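Local coordinates for protein phosphoserine aminotransferase SerC (Cytophaga hutchinsonii ATCC 33406, PDB 3FFR) that probably catalyses the pyridoxal-phosphate-dependent transfer of an amino group from glutamate to 3-phosphohydroxypyruvate, giving phosphoserine for serine biosynthesis, at residues Tyr45-Ala48 against Ser49-Lys53; Asn248-Leu251 against Leu252-Thr256. One frame throughout, in Å; residues are numbered along the deposited sequence.

Contact 1. Residues Tyr45-Ala48 against Ser49-Lys53; sequences YKTA and SDNLK
Lys46 and Asp50 form an i to i+4 salt bridge on one flank of helix 39-55, with NZ 2.6 Å from OD2 of Asp50 on the syn side of the carboxylate. The lysine chain runs extended from CG, set opposite its own backbone N (chi1 -168°), and bends only at the last torsion, where it turns NZ back toward the acid. This is the looser, solvent-facing side: Lys46 is exposed, and a bound polyethylene glycol fragment, probably from the crystallisation liquor, lies about 4 Å from the side chain of Asp50. The flank of Tyr45, Ala48, Ser49 and Leu52 is buried. There Tyr45 CE1 comes obliquely to 3.9 Å from Ser49 CB, and one water spans the two hydroxyls, 2.8 Å from Tyr45 OH and 2.8 Å from Ser49 OG. Main-chain i to i+4 bonds run through the turn, the straightest from Ser49 N to Tyr45 O (174°). On a separate, more open edge Thr47 CG2 lies 3.6 Å from Asn51 ND2; Thr47 OG1 bonds to Glu43 O, Asn51 ND2 to Gly253 O. Phe66 of strand 62-67 meets the Tyr45 ring edge-to-face and touches Ala48, and helix 246-262 packs against Ala48, Asn51 and Leu52.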
loop_
_atom_site.group_PDB
_atom_site.type_symbol
_atom_site.label_atom_id
_atom_site.label_comp_id
_atom_site.label_asym_id
_atom_site.label_seq_id
_atom_site.Cartn_x
_atom_site.Cartn_y
_atom_site.Cartn_z
ATOM N N TYR A 45 10.175 11.183 5.655
ATOM C CA TYR A 45 9.439 11.518 4.425
ATOM C C TYR A 45 10.296 12.462 3.594
ATOM O O TYR A 45 10.556 12.219 2.412
ATOM C CB TYR A 45 8.080 12.147 4.759
ATOM C CG TYR A 45 7.291 12.587 3.564
ATOM C CD1 TYR A 45 7.696 13.696 2.795
ATOM C CD2 TYR A 45 6.146 11.913 3.190
ATOM C CE1 TYR A 45 6.969 14.090 1.674
ATOM C CE2 TYR A 45 5.391 12.308 2.086
ATOM C CZ TYR A 45 5.809 13.378 1.323
ATOM O OH TYR A 45 5.067 13.713 0.209
ATOM N N LYS A 46 10.779 13.523 4.217
ATOM C CA LYS A 46 11.483 14.581 3.483
ATOM C C LYS A 46 12.762 14.084 2.886
ATOM O O LYS A 46 13.151 14.486 1.788
ATOM C CB LYS A 46 11.751 15.787 4.390
ATOM C CG LYS A 46 12.201 17.010 3.654
ATOM C CD LYS A 46 12.259 18.181 4.616
ATOM C CE LYS A 46 12.486 19.500 3.872
ATOM N NZ LYS A 46 13.774 19.553 3.145
ATOM N N THR A 47 13.396 13.160 3.578
ATOM C CA THR A 47 14.648 12.578 3.057
ATOM C C THR A 47 14.394 11.868 1.728
ATOM O O THR A 47 15.109 12.060 0.746
ATOM C CB THR A 47 15.250 11.591 4.064
ATOM O OG1 THR A 47 15.638 12.309 5.249
ATOM C CG2 THR A 47 16.445 10.862 3.489
ATOM N N ALA A 48 13.350 11.041 1.713
ATOM C CA ALA A 48 12.983 10.284 0.490
ATOM C C ALA A 48 12.562 11.234 -0.612
ATOM O O ALA A 48 13.041 11.149 -1.747
ATOM C CB ALA A 48 11.867 9.263 0.776
ATOM N N SER A 49 11.688 12.176 -0.265
ATOM C CA SER A 49 11.198 13.168 -1.268
ATOM C C SER A 49 12.331 14.029 -1.842
ATOM O O SER A 49 12.522 14.136 -3.067
ATOM C CB SER A 49 10.087 14.034 -0.654
ATOM O OG SER A 49 9.538 14.938 -1.588
ATOM N N ASP A 50 13.123 14.612 -0.957
ATOM C CA ASP A 50 14.250 15.431 -1.405
ATOM C C ASP A 50 15.257 14.631 -2.224
ATOM O O ASP A 50 15.798 15.125 -3.212
ATOM C CB ASP A 50 15.005 16.061 -0.213
ATOM C CG ASP A 50 14.274 17.250 0.409
ATOM O OD1 ASP A 50 13.266 17.699 -0.173
ATOM O OD2 ASP A 50 14.715 17.744 1.488
ATOM N N ASN A 51 15.584 13.428 -1.755
ATOM C CA ASN A 51 16.618 12.618 -2.448
ATOM C C ASN A 51 16.170 12.266 -3.856
ATOM O O ASN A 51 16.970 12.222 -4.768
ATOM C CB ASN A 51 16.998 11.338 -1.697
ATOM C CG ASN A 51 17.886 11.599 -0.481
ATOM O OD1 ASN A 51 18.307 12.750 -0.226
ATOM N ND2 ASN A 51 18.168 10.525 0.296
ATOM N N LEU A 52 14.871 12.026 -4.033
ATOM C CA LEU A 52 14.352 11.731 -5.372
ATOM C C LEU A 52 14.477 12.976 -6.252
ATOM O O LEU A 52 14.817 12.881 -7.436
ATOM C CB LEU A 52 12.906 11.233 -5.347
ATOM C CG LEU A 52 12.715 9.790 -4.885
ATOM C CD1 LEU A 52 11.218 9.521 -4.581
ATOM C CD2 LEU A 52 13.241 8.799 -5.952
ATOM N N LYS A 53 14.180 14.128 -5.671
ATOM C CA LYS A 53 14.246 15.381 -6.464
ATOM C C LYS A 53 15.686 15.625 -6.900
ATOM O O LYS A 53 15.965 16.105 -8.002
ATOM C CB LYS A 53 13.695 16.566 -5.683
ATOM C CG LYS A 53 12.202 16.466 -5.446
ATOM C CD LYS A 53 11.640 17.509 -4.471
ATOM C CE LYS A 53 10.167 17.293 -4.251
ATOM N NZ LYS A 53 9.532 18.285 -3.323
HETATM O O HOH W 1 6.734 15.170 -1.470
#

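Contact 2. Residues Asn248-Leu251 against Leu252-Thr256; sequences NIFL and LGKVT
One face of the Phe250 ring carries the aliphatic chain of Lys254, an i to i+4 CH-pi pair along helix 246-262 of this class-V aminotransferase: CG sits over the face, 4.3 Å from the ring centroid and 21° off the normal, displaced toward the rim. On the same side, just beyond the rim, Lys254 CE is 3.5 Å from Phe250 CZ. The pairing depends on both torsions. Phe250 places its ring opposite the backbone N (chi1 179°), and the lysine chain bends at chi2 (-62°), so that its methylenes pass obliquely across the ring. Val44 of helix 39-55, Ala26 of helix 19-28 and Ile31 also touch the phenylalanine. Cutting Phe250 back to an alanine is likely to leave the Lys254 methylenes without the ring they lie on and to open a gap toward Val44 and Ala26. The rest of this segment is mostly buried: Leu251 packs on His22 and Met23, whereas Leu252 meets Leu52 and Phe66. Asn248 ND2 bonds to Pro196 O, linking this turn to a loop. Within the helix, Val255 N bonds to Leu251 O at 2.9 Å. Leu252 O is gripped twice by the same residue, by Thr256 N at 2.9 Å and by Thr256 OG1 at 2.7 Å.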
loop_
_atom_site.group_PDB
_atom_site.type_symbol
_atom_site.label_atom_id
_atom_site.label_comp_id
_atom_site.label_asym_id
_atom_site.label_seq_id
_atom_site.Cartn_x
_atom_site.Cartn_y
_atom_site.Cartn_z
ATOM N N ASN A 248 9.014 1.387 3.815
ATOM C CA ASN A 248 9.520 1.623 2.467
ATOM C C ASN A 248 9.923 3.067 2.210
ATOM O O ASN A 248 10.837 3.326 1.442
ATOM C CB ASN A 248 8.610 1.120 1.341
ATOM C CG ASN A 248 8.953 -0.280 0.897
ATOM O OD1 ASN A 248 9.902 -0.903 1.393
ATOM N ND2 ASN A 248 8.163 -0.804 -0.064
ATOM N N ILE A 249 9.212 4.017 2.802
ATOM C CA ILE A 249 9.614 5.435 2.640
ATOM C C ILE A 249 11.010 5.605 3.264
ATOM O O ILE A 249 11.891 6.281 2.727
ATOM C CB ILE A 249 8.562 6.407 3.236
ATOM C CG1 ILE A 249 7.273 6.318 2.388
ATOM C CG2 ILE A 249 9.094 7.857 3.222
ATOM C CD1 ILE A 249 6.038 7.069 2.988
ATOM N N PHE A 250 11.211 4.939 4.398
ATOM C CA PHE A 250 12.510 4.964 5.086
ATOM C C PHE A 250 13.589 4.338 4.212
ATOM O O PHE A 250 14.660 4.917 3.951
ATOM C CB PHE A 250 12.438 4.193 6.407
ATOM C CG PHE A 250 13.733 4.151 7.164
ATOM C CD1 PHE A 250 14.108 5.223 7.975
ATOM C CD2 PHE A 250 14.546 3.038 7.118
ATOM C CE1 PHE A 250 15.280 5.186 8.704
ATOM C CE2 PHE A 250 15.729 3.003 7.844
ATOM C CZ PHE A 250 16.088 4.084 8.632
ATOM N N LEU A 251 13.300 3.138 3.739
ATOM C CA LEU A 251 14.274 2.412 2.930
ATOM C C LEU A 251 14.570 3.170 1.642
ATOM O O LEU A 251 15.708 3.196 1.170
ATOM C CB LEU A 251 13.792 0.992 2.601
ATOM C CG LEU A 251 13.676 -0.011 3.747
ATOM C CD1 LEU A 251 13.047 -1.296 3.174
ATOM C CD2 LEU A 251 15.060 -0.286 4.427
ATOM N N LEU A 252 13.542 3.793 1.075
ATOM C CA LEU A 252 13.730 4.551 -0.170
ATOM C C LEU A 252 14.695 5.740 0.016
ATOM O O LEU A 252 15.553 6.029 -0.829
ATOM C CB LEU A 252 12.399 5.017 -0.781
ATOM C CG LEU A 252 12.467 5.655 -2.177
ATOM C CD1 LEU A 252 13.080 4.716 -3.249
ATOM C CD2 LEU A 252 11.062 6.149 -2.601
ATOM N N GLY A 253 14.549 6.435 1.121
ATOM C CA GLY A 253 15.428 7.569 1.411
ATOM C C GLY A 253 16.855 7.100 1.620
ATOM O O GLY A 253 17.788 7.751 1.189
ATOM N N LYS A 254 17.018 5.942 2.248
ATOM C CA LYS A 254 18.363 5.406 2.495
ATOM C C LYS A 254 19.017 4.949 1.184
ATOM O O LYS A 254 20.186 5.251 0.894
ATOM C CB LYS A 254 18.329 4.239 3.485
ATOM C CG LYS A 254 17.962 4.621 4.916
ATOM C CD LYS A 254 18.967 5.595 5.541
ATOM C CE LYS A 254 18.654 5.893 6.989
ATOM N NZ LYS A 254 19.667 6.811 7.599
ATOM N N VAL A 255 18.267 4.196 0.386
ATOM C CA VAL A 255 18.796 3.669 -0.901
ATOM C C VAL A 255 19.075 4.778 -1.877
ATOM O O VAL A 255 20.098 4.796 -2.575
ATOM C CB VAL A 255 17.843 2.604 -1.513
ATOM C CG1 VAL A 255 18.145 2.325 -2.987
ATOM C CG2 VAL A 255 17.909 1.313 -0.646
ATOM N N THR A 256 18.174 5.741 -1.926
ATOM C CA THR A 256 18.424 6.875 -2.821
ATOM C C THR A 256 19.655 7.630 -2.345
ATOM O O THR A 256 20.388 8.173 -3.167
ATOM C CB THR A 256 17.233 7.812 -2.987
ATOM O OG1 THR A 256 16.737 8.249 -1.700
ATOM C CG2 THR A 256 16.095 7.091 -3.752
#

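In the fold
Contacts 1 and 2 are single stretches of two helices, 39-55 and 246-262, that pack against each other; the centres of the two contacts are about 9 Å apart. The polar join is Asn51 ND2 to Gly253 O, a probable hydrogen bond of 2.9 Å, with a weak one from the same nitrogen to Thr256 OG1. Around it the helices pack closely: Ala48 CB is 3.6 Å from the carbonyl Ile249 O, and Tyr45 CA lies 3.9 Å from Ile249 CG2. Phe66 of strand 62-67 touches both helices, tying the pair to the seven-stranded sheet. Neither contact lines the serine pocket, which includes the cofactor-bearing Lys191; the side chains of Tyr45 and Ile249 are each about 13 Å from a bound serine.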